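Local atomic coordinates of protein Cdhr2 (Mus musculus, PDB entry 5CYX), a protein that probably mediates calcium-dependent adhesion between neighbouring microvilli by pairing, through its extracellular cadherin repeats, with CDHR5, thereby controlling microvillar packing on epithelial cells. Residues V257-S262 with I298-T303; E96-N101 with G191-N196; F110-N115 with S122-V127; S264-W269 with R286-L291; Q141-K146 with E184-D189. All coordinates share one frame; numbering follows the deposited sequence.

Contact 1: residues V257-S262 with I298-T303; sequences VTYSVS and IQVTAT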
# COMPACT_ATOMS: atom_id res chain seq x y z
N VAL A 257 -21.47 34.07 7.64
CA VAL A 257 -21.18 34.80 6.42
C VAL A 257 -21.39 36.30 6.59
O VAL A 257 -22.35 36.70 7.22
CB VAL A 257 -22.06 34.29 5.25
CG1 VAL A 257 -21.91 35.18 4.05
CG2 VAL A 257 -21.69 32.87 4.92
N THR A 258 -20.49 37.10 6.02
CA THR A 258 -20.70 38.54 5.91
C THR A 258 -20.80 38.94 4.45
O THR A 258 -20.56 38.14 3.57
CB THR A 258 -19.59 39.35 6.59
OG1 THR A 258 -18.35 39.08 5.96
CG2 THR A 258 -19.49 38.97 8.02
N TYR A 259 -21.20 40.18 4.22
CA TYR A 259 -21.57 40.64 2.88
C TYR A 259 -20.93 41.99 2.66
O TYR A 259 -20.69 42.71 3.59
CB TYR A 259 -23.11 40.79 2.77
CG TYR A 259 -23.85 39.52 3.15
CD1 TYR A 259 -24.23 39.25 4.48
CD2 TYR A 259 -24.17 38.59 2.21
CE1 TYR A 259 -24.89 38.06 4.82
CE2 TYR A 259 -24.82 37.43 2.53
CZ TYR A 259 -25.20 37.16 3.80
OH TYR A 259 -25.83 35.95 4.00
N SER A 260 -20.64 42.32 1.42
CA SER A 260 -20.25 43.68 1.02
C SER A 260 -20.75 43.90 -0.41
O SER A 260 -20.97 42.95 -1.12
CB SER A 260 -18.73 43.85 1.10
OG SER A 260 -18.08 42.83 0.34
N VAL A 261 -21.00 45.15 -0.75
CA VAL A 261 -21.34 45.57 -2.07
C VAL A 261 -20.01 45.74 -2.77
O VAL A 261 -19.21 46.62 -2.41
CB VAL A 261 -22.13 46.88 -2.08
CG1 VAL A 261 -22.40 47.32 -3.52
CG2 VAL A 261 -23.44 46.68 -1.35
N SER A 262 -19.78 44.87 -3.75
CA SER A 262 -18.51 44.81 -4.48
C SER A 262 -18.54 45.67 -5.75
O SER A 262 -17.48 45.96 -6.31
CB SER A 262 -18.19 43.34 -4.83
OG SER A 262 -19.37 42.58 -5.06
N ILE A 298 -26.82 45.95 -8.49
CA ILE A 298 -25.85 45.94 -7.36
C ILE A 298 -25.24 44.56 -7.21
O ILE A 298 -25.98 43.57 -7.16
CB ILE A 298 -26.56 46.40 -6.05
CG1 ILE A 298 -26.03 47.74 -5.62
CG2 ILE A 298 -26.41 45.46 -4.87
CD1 ILE A 298 -26.65 48.88 -6.37
N GLN A 299 -23.91 44.48 -7.19
CA GLN A 299 -23.21 43.22 -6.92
C GLN A 299 -22.92 43.06 -5.41
O GLN A 299 -22.23 43.88 -4.82
CB GLN A 299 -21.89 43.16 -7.68
CG GLN A 299 -21.31 41.75 -7.74
CD GLN A 299 -19.95 41.72 -8.39
OE1 GLN A 299 -19.08 42.53 -8.05
NE2 GLN A 299 -19.75 40.81 -9.34
N VAL A 300 -23.44 41.97 -4.84
CA VAL A 300 -23.23 41.58 -3.47
C VAL A 300 -22.28 40.37 -3.42
O VAL A 300 -22.47 39.36 -4.13
CB VAL A 300 -24.56 41.26 -2.77
CG1 VAL A 300 -24.33 40.67 -1.39
CG2 VAL A 300 -25.39 42.53 -2.65
N THR A 301 -21.29 40.50 -2.55
CA THR A 301 -20.29 39.48 -2.32
C THR A 301 -20.48 39.00 -0.90
O THR A 301 -20.60 39.81 0.00
CB THR A 301 -18.87 40.06 -2.50
OG1 THR A 301 -18.70 40.45 -3.86
CG2 THR A 301 -17.80 39.06 -2.13
N ALA A 302 -20.58 37.68 -0.73
CA ALA A 302 -20.69 37.02 0.55
C ALA A 302 -19.36 36.34 0.81
O ALA A 302 -18.84 35.67 -0.06
CB ALA A 302 -21.81 35.99 0.52
N THR A 303 -18.84 36.49 2.01
CA THR A 303 -17.53 35.96 2.40
C THR A 303 -17.68 35.28 3.76
O THR A 303 -18.23 35.87 4.70
CB THR A 303 -16.50 37.11 2.52
OG1 THR A 303 -16.52 37.92 1.34
CG2 THR A 303 -15.12 36.58 2.73
O HOH W 1 -18.14 40.07 1.44
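Thr-258 and Thr-303 exchange two backbone bonds as an antiparallel hydrogen-bonded pair, the shorter running from Thr-303 N to Thr-258 O at 2.8 Å. Ser-260 and Thr-301 repeat the exchange, and the N-H of Thr-301 points almost straight (175°) at Ser-260 O. Beyond them Ser-262 N donates to Gln-299 O. The two strands lie side by side at the edge of the A'-G-F-C sheet of the third cadherin repeat, 257-264 being outermost and 295-304 continuing the pairing to strand 315-324.

Polar side chains line one face of this pair. Thr-301 OG1, anti to the carbonyl carbon (chi1 -65°), meets Ser-262 OG at a short 2.5 Å; either hydroxyl could donate. Gln-299, its CG anti to the backbone N, extends until its OE1 comes 3.0 Å from Ser-262 OG. A leucine in place of Gln-299 would probably leave that hydroxyl with Thr-301 OG1 alone of the two oxygens now flanking it, and freer to turn. Farther along, a water joins Ser-260 OG, Thr-301 O and Thr-303 OG1.

Apolar contacts occupy the other face. Val-257 CG1 lies 3.6 Å from Ala-302 CB and also over the rim of the Tyr-259 ring, whose CE2 is 3.9 Å from the same Ala-302 CB. Tyr-259 CD2 touches Val-300 CG1 at 4.2 Å, while its hydroxyl bonds to Ala-246 N on strand 240-248.

Contact 2: residues E96-N101 with G191-N196; sequences EDRNDN and GGILDN. With CA (calcium ion), chain C; CA (calcium ion), chain D; CA (calcium ion), chain B.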
# COMPACT_ATOMS: atom_id res chain seq x y z
N GLU A 96 2.25 -33.02 16.21
CA GLU A 96 2.20 -32.14 15.04
C GLU A 96 1.05 -31.12 15.11
O GLU A 96 -0.12 -31.46 15.42
CB GLU A 96 2.05 -32.92 13.75
CG GLU A 96 3.29 -33.64 13.29
CD GLU A 96 3.20 -34.14 11.84
OE1 GLU A 96 2.07 -34.51 11.41
OE2 GLU A 96 4.26 -34.14 11.16
N ASP A 97 1.38 -29.90 14.71
CA ASP A 97 0.44 -28.81 14.65
C ASP A 97 -0.63 -29.11 13.60
O ASP A 97 -0.32 -29.64 12.50
CB ASP A 97 1.16 -27.48 14.29
CG ASP A 97 0.27 -26.23 14.53
OD1 ASP A 97 -0.71 -26.30 15.32
OD2 ASP A 97 0.53 -25.20 13.87
N ARG A 98 -1.89 -28.81 13.95
CA ARG A 98 -2.99 -28.80 12.93
C ARG A 98 -3.78 -27.47 13.06
O ARG A 98 -3.70 -26.75 14.13
CB ARG A 98 -3.88 -30.00 13.10
CG ARG A 98 -3.21 -31.33 12.80
CD ARG A 98 -3.25 -31.59 11.32
NE ARG A 98 -2.56 -32.81 10.93
CZ ARG A 98 -1.26 -32.93 10.70
NH1 ARG A 98 -0.78 -34.10 10.33
NH2 ARG A 98 -0.42 -31.92 10.84
N ASN A 99 -4.49 -27.09 12.00
CA ASN A 99 -5.20 -25.83 12.00
C ASN A 99 -6.52 -25.90 12.80
O ASN A 99 -7.63 -25.95 12.19
CB ASN A 99 -5.44 -25.33 10.60
CG ASN A 99 -5.84 -23.91 10.55
OD1 ASN A 99 -5.79 -23.20 11.55
ND2 ASN A 99 -6.27 -23.48 9.40
N ASP A 100 -6.39 -25.89 14.13
CA ASP A 100 -7.55 -25.89 15.04
C ASP A 100 -7.70 -24.55 15.73
O ASP A 100 -8.53 -24.45 16.61
CB ASP A 100 -7.39 -26.99 16.12
CG ASP A 100 -6.05 -26.84 16.94
OD1 ASP A 100 -5.14 -26.08 16.54
OD2 ASP A 100 -5.92 -27.42 18.02
N ASN A 101 -6.90 -23.52 15.42
CA ASN A 101 -7.23 -22.20 16.03
C ASN A 101 -7.68 -21.19 14.99
O ASN A 101 -7.30 -21.32 13.81
CB ASN A 101 -6.09 -21.65 16.87
CG ASN A 101 -5.93 -22.38 18.17
OD1 ASN A 101 -6.70 -22.17 19.12
ND2 ASN A 101 -4.96 -23.25 18.23
N GLY A 191 -4.57 -21.17 5.72
CA GLY A 191 -4.81 -22.58 5.52
C GLY A 191 -3.75 -23.47 6.14
O GLY A 191 -2.64 -23.03 6.53
N GLY A 192 -4.13 -24.73 6.18
CA GLY A 192 -3.43 -25.82 6.86
C GLY A 192 -4.33 -27.07 6.74
O GLY A 192 -5.11 -27.20 5.79
N ILE A 193 -4.14 -27.99 7.67
CA ILE A 193 -4.77 -29.29 7.65
C ILE A 193 -5.53 -29.44 8.96
O ILE A 193 -5.01 -29.05 10.03
CB ILE A 193 -3.71 -30.41 7.60
CG1 ILE A 193 -2.76 -30.25 6.39
CG2 ILE A 193 -4.35 -31.79 7.62
CD1 ILE A 193 -3.47 -30.28 5.06
N LEU A 194 -6.71 -30.05 8.87
CA LEU A 194 -7.44 -30.50 10.04
C LEU A 194 -8.25 -31.73 9.64
O LEU A 194 -8.90 -31.73 8.58
CB LEU A 194 -8.36 -29.40 10.53
CG LEU A 194 -9.06 -29.69 11.87
CD1 LEU A 194 -8.08 -29.68 13.05
CD2 LEU A 194 -10.14 -28.64 12.07
N ASP A 195 -8.16 -32.78 10.45
CA ASP A 195 -8.65 -34.11 10.08
C ASP A 195 -8.22 -34.49 8.67
O ASP A 195 -9.03 -34.84 7.86
CB ASP A 195 -10.18 -34.14 10.25
CG ASP A 195 -10.59 -33.61 11.59
OD1 ASP A 195 -9.90 -33.96 12.58
OD2 ASP A 195 -11.53 -32.81 11.70
N ASN A 196 -6.92 -34.36 8.39
CA ASN A 196 -6.32 -34.86 7.18
C ASN A 196 -6.78 -34.22 5.86
O ASN A 196 -6.52 -34.75 4.80
CB ASN A 196 -6.43 -36.40 7.11
CG ASN A 196 -5.84 -37.07 8.34
OD1 ASN A 196 -4.68 -36.81 8.70
ND2 ASN A 196 -6.59 -37.95 8.96
CA CA C . -2.81 -25.94 16.25
CA CA D . -5.39 -21.12 12.49
CA CA B . -4.49 -27.23 19.66
O HOH W 2 -5.15 -34.13 10.49
O HOH W 3 -5.98 -25.43 20.43
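Ile-193 O receives the backbone N-H of Asn-99 at 2.8 Å, the one direct hydrogen bond between the segments. Arg-98 CD packs against the same oxygen at 3.3 Å. With its chain bent at chi2 (-83°), the arginine runs alongside Ile-193, the two side chains pointing the same way. Its guanidinium is held by a salt bridge from NH1 to Glu-96 OE1, by Asp-97 O at NH2, and by a water in its plane that NE shares with Asn-196 N. Leu-194 sends CD2 to 3.7 Å from Asn-99 O. Opposite Asn-99, a beta carbon on Gly-192 would come only 3.2 Å from Asn-99 CB, leaving little room for any side chain.

Residues 97-101 form the DXNDN linker characteristic of cadherins. Asp-97 OD1, Arg-98 O and Asp-100 OD1 bind one calcium, Asp-100 OD2 a second at 2.2 Å, and Asn-99 OD1 with Asn-101 O a third. Asn-99 ND2 is hydrogen-bonded to Lys-199.

The linker thus follows strand 86-96 of the first repeat and leans on the hairpin of strands 192-194 and 197-199 from the second, while Ile-193 also packs on Phe-68 of a neighbouring subunit.

Contact 3: residues F110-N115 with S122-V127; sequences FSTSIN and SVVFSV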
# COMPACT_ATOMS: atom_id res chain seq x y z
N PHE A 110 -14.78 -0.99 16.57
CA PHE A 110 -13.79 0.06 16.63
C PHE A 110 -14.43 1.27 16.04
O PHE A 110 -15.33 1.14 15.20
CB PHE A 110 -12.58 -0.32 15.75
CG PHE A 110 -11.94 -1.59 16.16
CD1 PHE A 110 -11.05 -1.62 17.27
CD2 PHE A 110 -12.29 -2.78 15.55
CE1 PHE A 110 -10.47 -2.83 17.66
CE2 PHE A 110 -11.71 -3.98 15.94
CZ PHE A 110 -10.80 -4.01 16.99
N SER A 111 -13.93 2.44 16.40
CA SER A 111 -14.35 3.68 15.79
C SER A 111 -13.17 4.66 15.65
O SER A 111 -12.22 4.61 16.43
CB SER A 111 -15.48 4.33 16.55
OG SER A 111 -15.03 4.63 17.86
N THR A 112 -13.23 5.54 14.65
CA THR A 112 -12.22 6.55 14.50
C THR A 112 -12.79 7.72 13.70
O THR A 112 -13.85 7.58 13.03
CB THR A 112 -10.97 5.92 13.77
OG1 THR A 112 -9.88 6.82 13.81
CG2 THR A 112 -11.28 5.64 12.32
N SER A 113 -12.10 8.85 13.74
CA SER A 113 -12.45 10.00 12.93
C SER A 113 -11.32 10.34 11.96
O SER A 113 -10.14 10.30 12.34
CB SER A 113 -12.69 11.22 13.80
OG SER A 113 -13.75 10.94 14.65
N ILE A 114 -11.68 10.75 10.75
CA ILE A 114 -10.69 11.27 9.81
C ILE A 114 -11.17 12.52 9.11
O ILE A 114 -12.38 12.70 8.87
CB ILE A 114 -10.30 10.21 8.78
CG1 ILE A 114 -11.50 9.83 7.91
CG2 ILE A 114 -9.68 9.01 9.47
CD1 ILE A 114 -11.27 8.63 7.04
N ASN A 115 -10.22 13.40 8.82
CA ASN A 115 -10.47 14.59 8.06
C ASN A 115 -10.82 14.21 6.64
O ASN A 115 -10.18 13.32 6.08
CB ASN A 115 -9.20 15.46 7.96
CG ASN A 115 -8.91 16.22 9.23
OD1 ASN A 115 -7.80 16.69 9.41
ND2 ASN A 115 -9.83 16.31 10.10
N SER A 122 -3.15 7.21 2.52
CA SER A 122 -3.05 7.28 3.99
C SER A 122 -3.68 6.08 4.66
O SER A 122 -4.80 5.65 4.26
CB SER A 122 -3.75 8.51 4.54
OG SER A 122 -3.31 9.74 4.02
N VAL A 123 -3.07 5.63 5.74
CA VAL A 123 -3.71 4.70 6.67
C VAL A 123 -4.83 5.38 7.48
O VAL A 123 -4.61 6.37 8.17
CB VAL A 123 -2.73 3.99 7.63
CG1 VAL A 123 -3.48 3.22 8.72
CG2 VAL A 123 -1.87 3.00 6.85
N VAL A 124 -6.00 4.76 7.45
CA VAL A 124 -7.18 5.22 8.15
C VAL A 124 -7.27 4.64 9.54
O VAL A 124 -7.66 5.31 10.43
CB VAL A 124 -8.48 4.84 7.39
CG1 VAL A 124 -9.75 5.07 8.26
CG2 VAL A 124 -8.55 5.65 6.14
N PHE A 125 -6.98 3.36 9.66
CA PHE A 125 -7.10 2.63 10.90
C PHE A 125 -6.45 1.28 10.71
O PHE A 125 -6.46 0.73 9.56
CB PHE A 125 -8.59 2.36 11.26
CG PHE A 125 -8.81 2.03 12.72
CD1 PHE A 125 -8.56 2.97 13.71
CD2 PHE A 125 -9.23 0.74 13.11
CE1 PHE A 125 -8.73 2.66 15.07
CE2 PHE A 125 -9.42 0.44 14.47
CZ PHE A 125 -9.14 1.39 15.45
N SER A 126 -5.96 0.73 11.80
CA SER A 126 -5.30 -0.57 11.77
C SER A 126 -5.94 -1.53 12.77
O SER A 126 -6.26 -1.15 13.88
CB SER A 126 -3.80 -0.38 12.03
OG SER A 126 -3.23 0.30 10.92
N VAL A 127 -6.21 -2.75 12.33
CA VAL A 127 -6.63 -3.82 13.23
C VAL A 127 -5.56 -4.93 13.29
O VAL A 127 -4.70 -5.06 12.40
CB VAL A 127 -8.00 -4.37 12.83
CG1 VAL A 127 -9.07 -3.31 13.05
CG2 VAL A 127 -8.02 -4.85 11.37
O HOH W 4 -7.91 7.98 12.12
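Along one edge of the beta sandwich of the second cadherin repeat, Phe-110 and Thr-112 of the A' strand meet Phe-125 of the B strand. Phe-110 CB approaches Phe-125 CE2 to 3.5 Å, and the rings follow obliquely, with centroids 5.7 Å apart and planes inclined at 50°. Phe-125 CG lies anti to the backbone N (chi1 -161°), which carries the ring across toward strand 109-115; there its CD1 lies 3.8 Å from Thr-112 CB, the two side chains sliding past each other in opposite directions. One face of the Phe-110 ring takes Val-127 CG1 in a CH-pi contact, 4.3 Å from the centroid.

The strands run antiparallel (168°) but share no backbone bonds: their axes are 7.9 Å apart, since they belong to different sheets of the sandwich, 109-115 pairing with 206-213 and 123-126 with 165-168. Across this gap the two strands meet through side chains and a water.

Deeper in, Ile-114 CD1 rests against both methyls of Val-124, 4.1 Å from CG1, and Leu-172 and Leu-118 close round this pair. The water, bonded to Thr-112 OG1 at 2.8 Å, also stands 3.2 Å from Val-124 O. Val-123 N is hydrogen-bonded to Asn-169 OD1 of a neighbouring subunit.

Contact 4: residues S264-W269 with R286-L291; sequences STRPGW and REQLLL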
# COMPACT_ATOMS: atom_id res chain seq x y z
N SER A 264 -21.51 48.39 -8.35
CA SER A 264 -22.84 48.80 -8.80
C SER A 264 -22.88 49.82 -9.96
O SER A 264 -21.88 50.45 -10.32
CB SER A 264 -23.64 49.39 -7.64
OG SER A 264 -23.35 50.75 -7.45
N THR A 265 -24.07 49.97 -10.51
CA THR A 265 -24.45 51.16 -11.26
C THR A 265 -24.96 52.10 -10.15
O THR A 265 -25.80 51.70 -9.35
CB THR A 265 -25.53 50.85 -12.30
OG1 THR A 265 -26.77 50.53 -11.65
CG2 THR A 265 -25.11 49.66 -13.18
N ARG A 266 -24.42 53.32 -10.07
CA ARG A 266 -24.61 54.27 -8.93
C ARG A 266 -23.87 53.87 -7.64
O ARG A 266 -24.50 53.60 -6.60
CB ARG A 266 -26.10 54.56 -8.62
CG ARG A 266 -26.97 54.85 -9.84
CD ARG A 266 -26.52 56.09 -10.59
NE ARG A 266 -26.95 56.06 -11.98
CZ ARG A 266 -27.03 57.12 -12.78
NH1 ARG A 266 -27.45 56.96 -14.03
NH2 ARG A 266 -26.71 58.34 -12.34
N PRO A 267 -22.52 53.87 -7.70
CA PRO A 267 -21.73 53.71 -6.48
C PRO A 267 -22.20 54.66 -5.38
O PRO A 267 -22.54 55.81 -5.66
CB PRO A 267 -20.31 54.06 -6.93
CG PRO A 267 -20.28 53.73 -8.39
CD PRO A 267 -21.67 53.92 -8.91
N GLY A 268 -22.25 54.16 -4.14
CA GLY A 268 -22.68 54.93 -3.00
C GLY A 268 -24.16 54.88 -2.67
O GLY A 268 -24.53 55.14 -1.53
N TRP A 269 -25.04 54.60 -3.64
CA TRP A 269 -26.48 54.73 -3.34
C TRP A 269 -26.95 53.68 -2.34
O TRP A 269 -27.79 53.99 -1.49
CB TRP A 269 -27.33 54.68 -4.59
CG TRP A 269 -27.32 55.94 -5.38
CD1 TRP A 269 -26.40 56.95 -5.33
CD2 TRP A 269 -28.28 56.31 -6.36
NE1 TRP A 269 -26.75 57.94 -6.22
CE2 TRP A 269 -27.90 57.57 -6.87
CE3 TRP A 269 -29.45 55.70 -6.85
CZ2 TRP A 269 -28.64 58.24 -7.86
CZ3 TRP A 269 -30.19 56.37 -7.85
CH2 TRP A 269 -29.78 57.63 -8.34
N ARG A 286 -34.78 59.15 -8.82
CA ARG A 286 -35.54 58.43 -9.86
C ARG A 286 -35.30 58.98 -11.28
O ARG A 286 -35.25 58.21 -12.24
CB ARG A 286 -37.05 58.48 -9.53
CG ARG A 286 -37.97 57.66 -10.43
CD ARG A 286 -39.38 58.27 -10.53
NE ARG A 286 -40.16 58.12 -9.29
CZ ARG A 286 -41.34 58.70 -9.04
NH1 ARG A 286 -41.95 58.49 -7.87
NH2 ARG A 286 -41.93 59.47 -9.95
N GLU A 287 -35.13 60.30 -11.38
CA GLU A 287 -34.96 61.00 -12.66
C GLU A 287 -33.66 60.67 -13.39
O GLU A 287 -33.66 60.53 -14.61
CB GLU A 287 -35.10 62.53 -12.50
CG GLU A 287 -36.54 63.04 -12.56
CD GLU A 287 -37.46 62.36 -11.56
OE1 GLU A 287 -38.22 61.45 -11.96
OE2 GLU A 287 -37.39 62.71 -10.36
N GLN A 288 -32.56 60.53 -12.64
CA GLN A 288 -31.29 60.08 -13.23
C GLN A 288 -31.32 58.67 -13.84
O GLN A 288 -30.50 58.35 -14.70
CB GLN A 288 -30.14 60.14 -12.21
CG GLN A 288 -29.37 61.46 -12.22
CD GLN A 288 -28.06 61.41 -11.45
OE1 GLN A 288 -27.16 62.21 -11.71
NE2 GLN A 288 -27.93 60.49 -10.50
N LEU A 289 -32.27 57.84 -13.41
CA LEU A 289 -32.41 56.47 -13.90
C LEU A 289 -33.47 56.27 -14.99
O LEU A 289 -33.80 55.12 -15.30
CB LEU A 289 -32.74 55.55 -12.73
CG LEU A 289 -31.80 55.60 -11.52
CD1 LEU A 289 -32.33 54.61 -10.51
CD2 LEU A 289 -30.37 55.27 -11.91
N LEU A 290 -33.99 57.35 -15.57
CA LEU A 290 -34.99 57.24 -16.66
C LEU A 290 -34.43 56.53 -17.92
O LEU A 290 -35.18 55.87 -18.64
CB LEU A 290 -35.59 58.61 -17.00
CG LEU A 290 -36.64 59.09 -15.97
CD1 LEU A 290 -36.77 60.61 -15.89
CD2 LEU A 290 -37.99 58.46 -16.28
N LEU A 291 -33.12 56.65 -18.13
CA LEU A 291 -32.42 55.94 -19.20
C LEU A 291 -32.29 54.44 -18.90
O LEU A 291 -32.48 53.62 -19.79
CB LEU A 291 -31.04 56.57 -19.47
CG LEU A 291 -30.98 58.00 -20.06
CD1 LEU A 291 -31.33 59.10 -19.05
CD2 LEU A 291 -29.61 58.29 -20.68
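Gln-288 reaches from a turn with helix-like backbone angles to both Arg-266 and Trp-269. Its NE2 arrives at the edge of the indole, 3.5 Å from Trp-269 CZ2, with the amide and ring planes only 15° apart. The same NE2 lies 3.1 Å from Arg-266 NH2, but as modelled both are donors and no hydrogen bond forms; guanidinium and amide cross obliquely, 50° between their planes.

Leu-289, next in sequence, is buried and divides its methyls between the same two partners. CD2 touches Arg-266 NE at 3.5 Å and CD1 meets Trp-269 CZ3 at 3.8 Å, the leucine sliding past both side chains in the opposite direction. Val-296 and Val-324, on the F and G strands, cover it further.

Arg-266 and Trp-269 are brought together by the type II turn they bracket, with Pro-267 and Gly-268 at its corners. Arg-266 CB consequently lies 3.6 Å above the plane of the indole, toward its rim. The contact joins the C-D and E-F loops of the third cadherin repeat.

With no hydrogen bond between the segments, cohesion here comes from van der Waals packing, and the charge of Arg-266 is met not by Gln-288 but by a salt bridge from NH1 to Glu-292.

Contact 5: residues Q141-K146 with E184-D189; sequences QYFIEK and ELKACD. With CA (calcium ion), chain D.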
# COMPACT_ATOMS: atom_id res chain seq x y z
N GLN A 141 -4.55 -13.17 7.23
CA GLN A 141 -4.88 -12.28 6.13
C GLN A 141 -6.15 -11.55 6.52
O GLN A 141 -6.95 -12.09 7.30
CB GLN A 141 -5.16 -13.08 4.83
CG GLN A 141 -4.18 -14.21 4.57
CD GLN A 141 -4.13 -14.64 3.10
OE1 GLN A 141 -3.58 -15.71 2.74
NE2 GLN A 141 -4.66 -13.80 2.22
N TYR A 142 -6.32 -10.35 5.98
CA TYR A 142 -7.48 -9.51 6.25
C TYR A 142 -8.35 -9.22 5.04
O TYR A 142 -7.84 -9.10 3.94
CB TYR A 142 -7.02 -8.17 6.81
CG TYR A 142 -6.23 -8.34 8.07
CD1 TYR A 142 -4.85 -8.57 8.02
CD2 TYR A 142 -6.85 -8.28 9.32
CE1 TYR A 142 -4.12 -8.75 9.19
CE2 TYR A 142 -6.13 -8.46 10.48
CZ TYR A 142 -4.78 -8.66 10.43
OH TYR A 142 -4.08 -8.84 11.59
N PHE A 143 -9.63 -9.02 5.29
CA PHE A 143 -10.61 -8.78 4.22
C PHE A 143 -11.65 -7.77 4.65
O PHE A 143 -12.09 -7.80 5.81
CB PHE A 143 -11.37 -10.06 3.84
CG PHE A 143 -10.49 -11.15 3.48
CD1 PHE A 143 -10.06 -11.32 2.14
CD2 PHE A 143 -10.01 -12.01 4.45
CE1 PHE A 143 -9.20 -12.36 1.81
CE2 PHE A 143 -9.13 -13.03 4.14
CZ PHE A 143 -8.72 -13.21 2.80
N ILE A 144 -12.01 -6.88 3.73
CA ILE A 144 -13.13 -6.00 3.89
C ILE A 144 -14.34 -6.71 3.32
O ILE A 144 -14.39 -6.92 2.11
CB ILE A 144 -12.93 -4.64 3.18
CG1 ILE A 144 -11.83 -3.85 3.90
CG2 ILE A 144 -14.23 -3.83 3.19
CD1 ILE A 144 -11.35 -2.65 3.11
N GLU A 145 -15.29 -7.07 4.16
CA GLU A 145 -16.48 -7.80 3.73
C GLU A 145 -17.56 -6.89 3.16
O GLU A 145 -18.12 -7.18 2.11
CB GLU A 145 -17.06 -8.65 4.87
CG GLU A 145 -16.21 -9.87 5.23
CD GLU A 145 -16.17 -10.91 4.12
OE1 GLU A 145 -17.20 -11.63 3.92
OE2 GLU A 145 -15.12 -11.00 3.41
N LYS A 146 -17.87 -5.81 3.87
CA LYS A 146 -18.92 -4.89 3.47
C LYS A 146 -18.58 -3.47 3.86
O LYS A 146 -17.89 -3.24 4.86
CB LYS A 146 -20.26 -5.30 4.12
CG LYS A 146 -21.47 -4.66 3.45
CD LYS A 146 -22.81 -5.38 3.68
CE LYS A 146 -22.82 -6.82 3.14
NZ LYS A 146 -22.49 -6.96 1.69
N GLU A 184 -17.34 -3.67 7.63
CA GLU A 184 -17.29 -4.98 8.23
C GLU A 184 -16.04 -5.72 7.72
O GLU A 184 -15.86 -5.82 6.52
CB GLU A 184 -18.54 -5.76 7.87
CG GLU A 184 -18.46 -7.21 8.26
CD GLU A 184 -19.74 -7.97 7.97
OE1 GLU A 184 -20.75 -7.37 7.53
OE2 GLU A 184 -19.74 -9.17 8.25
N LEU A 185 -15.23 -6.28 8.63
CA LEU A 185 -14.01 -7.05 8.24
C LEU A 185 -14.04 -8.45 8.76
O LEU A 185 -14.81 -8.78 9.68
CB LEU A 185 -12.73 -6.42 8.80
CG LEU A 185 -12.67 -4.93 8.97
CD1 LEU A 185 -11.33 -4.56 9.62
CD2 LEU A 185 -12.80 -4.24 7.64
N LYS A 186 -13.19 -9.28 8.18
CA LYS A 186 -12.79 -10.53 8.83
C LYS A 186 -11.30 -10.82 8.61
O LYS A 186 -10.64 -10.16 7.83
CB LYS A 186 -13.64 -11.73 8.42
CG LYS A 186 -13.55 -12.06 6.94
CD LYS A 186 -14.25 -13.38 6.58
CE LYS A 186 -13.86 -13.76 5.14
NZ LYS A 186 -14.67 -14.86 4.53
N ALA A 187 -10.80 -11.77 9.39
CA ALA A 187 -9.44 -12.22 9.30
C ALA A 187 -9.51 -13.72 9.14
O ALA A 187 -10.24 -14.36 9.89
CB ALA A 187 -8.64 -11.82 10.56
N CYS A 188 -8.79 -14.27 8.16
CA CYS A 188 -8.63 -15.71 8.02
C CYS A 188 -7.16 -16.08 8.12
O CYS A 188 -6.29 -15.23 7.94
CB CYS A 188 -9.21 -16.23 6.70
SG CYS A 188 -10.92 -15.70 6.43
N ASP A 189 -6.89 -17.34 8.40
CA ASP A 189 -5.54 -17.79 8.30
C ASP A 189 -5.32 -18.16 6.81
O ASP A 189 -6.25 -18.08 5.96
CB ASP A 189 -5.21 -18.91 9.31
CG ASP A 189 -6.12 -20.11 9.21
OD1 ASP A 189 -6.54 -20.43 8.09
OD2 ASP A 189 -6.46 -20.71 10.27
CA CA D . -5.39 -21.12 12.49
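Ile-144 CG1 and Leu-185 CD2 meet at 3.9 Å, lying side by side and pointing the same way into the interior of the second cadherin repeat. On the same face Tyr-142 CD2 touches Ala-187 CB, Ile-160 packs on Tyr-142, Ile-144 and Leu-185, and the tyrosine hydroxyl bonds to Ala-129 N.

The backbones of these C and F strands are joined by antiparallel bonds, among them Gln-141 N to Cys-188 O, almost linear at 176°. Near the far end lies a classic beta bulge: Glu-145 and Lys-146 both face Glu-184, whose O accepts Glu-145 N at 2.7 Å and Lys-146 N weakly at 3.3 Å.

On the opposite face Phe-143 CE2 lies 3.9 Å from Cys-188 SG, an oblique sulfur-aromatic contact made by the sulfur that is disulfide-bonded to Cys-202. Lys-186 CG sits between the backbone N and carbonyl carbon (chi1 62°), and the extended chain beyond it passes Glu-145, with CE 3.5 Å from OE2. NZ stays 4.0 Å from Glu-145 OE2, too far for a salt bridge though the charges should still attract. A serine in place of Lys-186 would probably strip the Glu-145 carboxylate of this nearby positive charge and of the methylenes it rests on.

Asp-189 ends the segment with OD2 on calcium at 2.5 Å. The chemistry thus passes from an apolar interior to an exposed rim of loosely balanced charges, with the metal held at one end.

The contacts are strung along three successive cadherin repeats. Contact 2 lies at the calcium-bound junction of the first two, and contact 5 shares one of its ions: their centres are 20 Å apart, and Asn-99 ND2 probably bonds to Asp-189 OD2 at 2.9 Å. Within the second repeat, contact 5 also touches contact 3, Leu-185 CD1 lying 3.7 Å from Val-127 CG2. Contact 1 repeats in the third repeat the C-F strand pairing of contact 5, about 52 Å away between centres. Contact 4 falls between the two strands of contact 1 in sequence and touches it, Ile-298 CD1 lying 3.3 Å from Ser-264 CB; about 90 Å separates the centres of contacts 2 and 4.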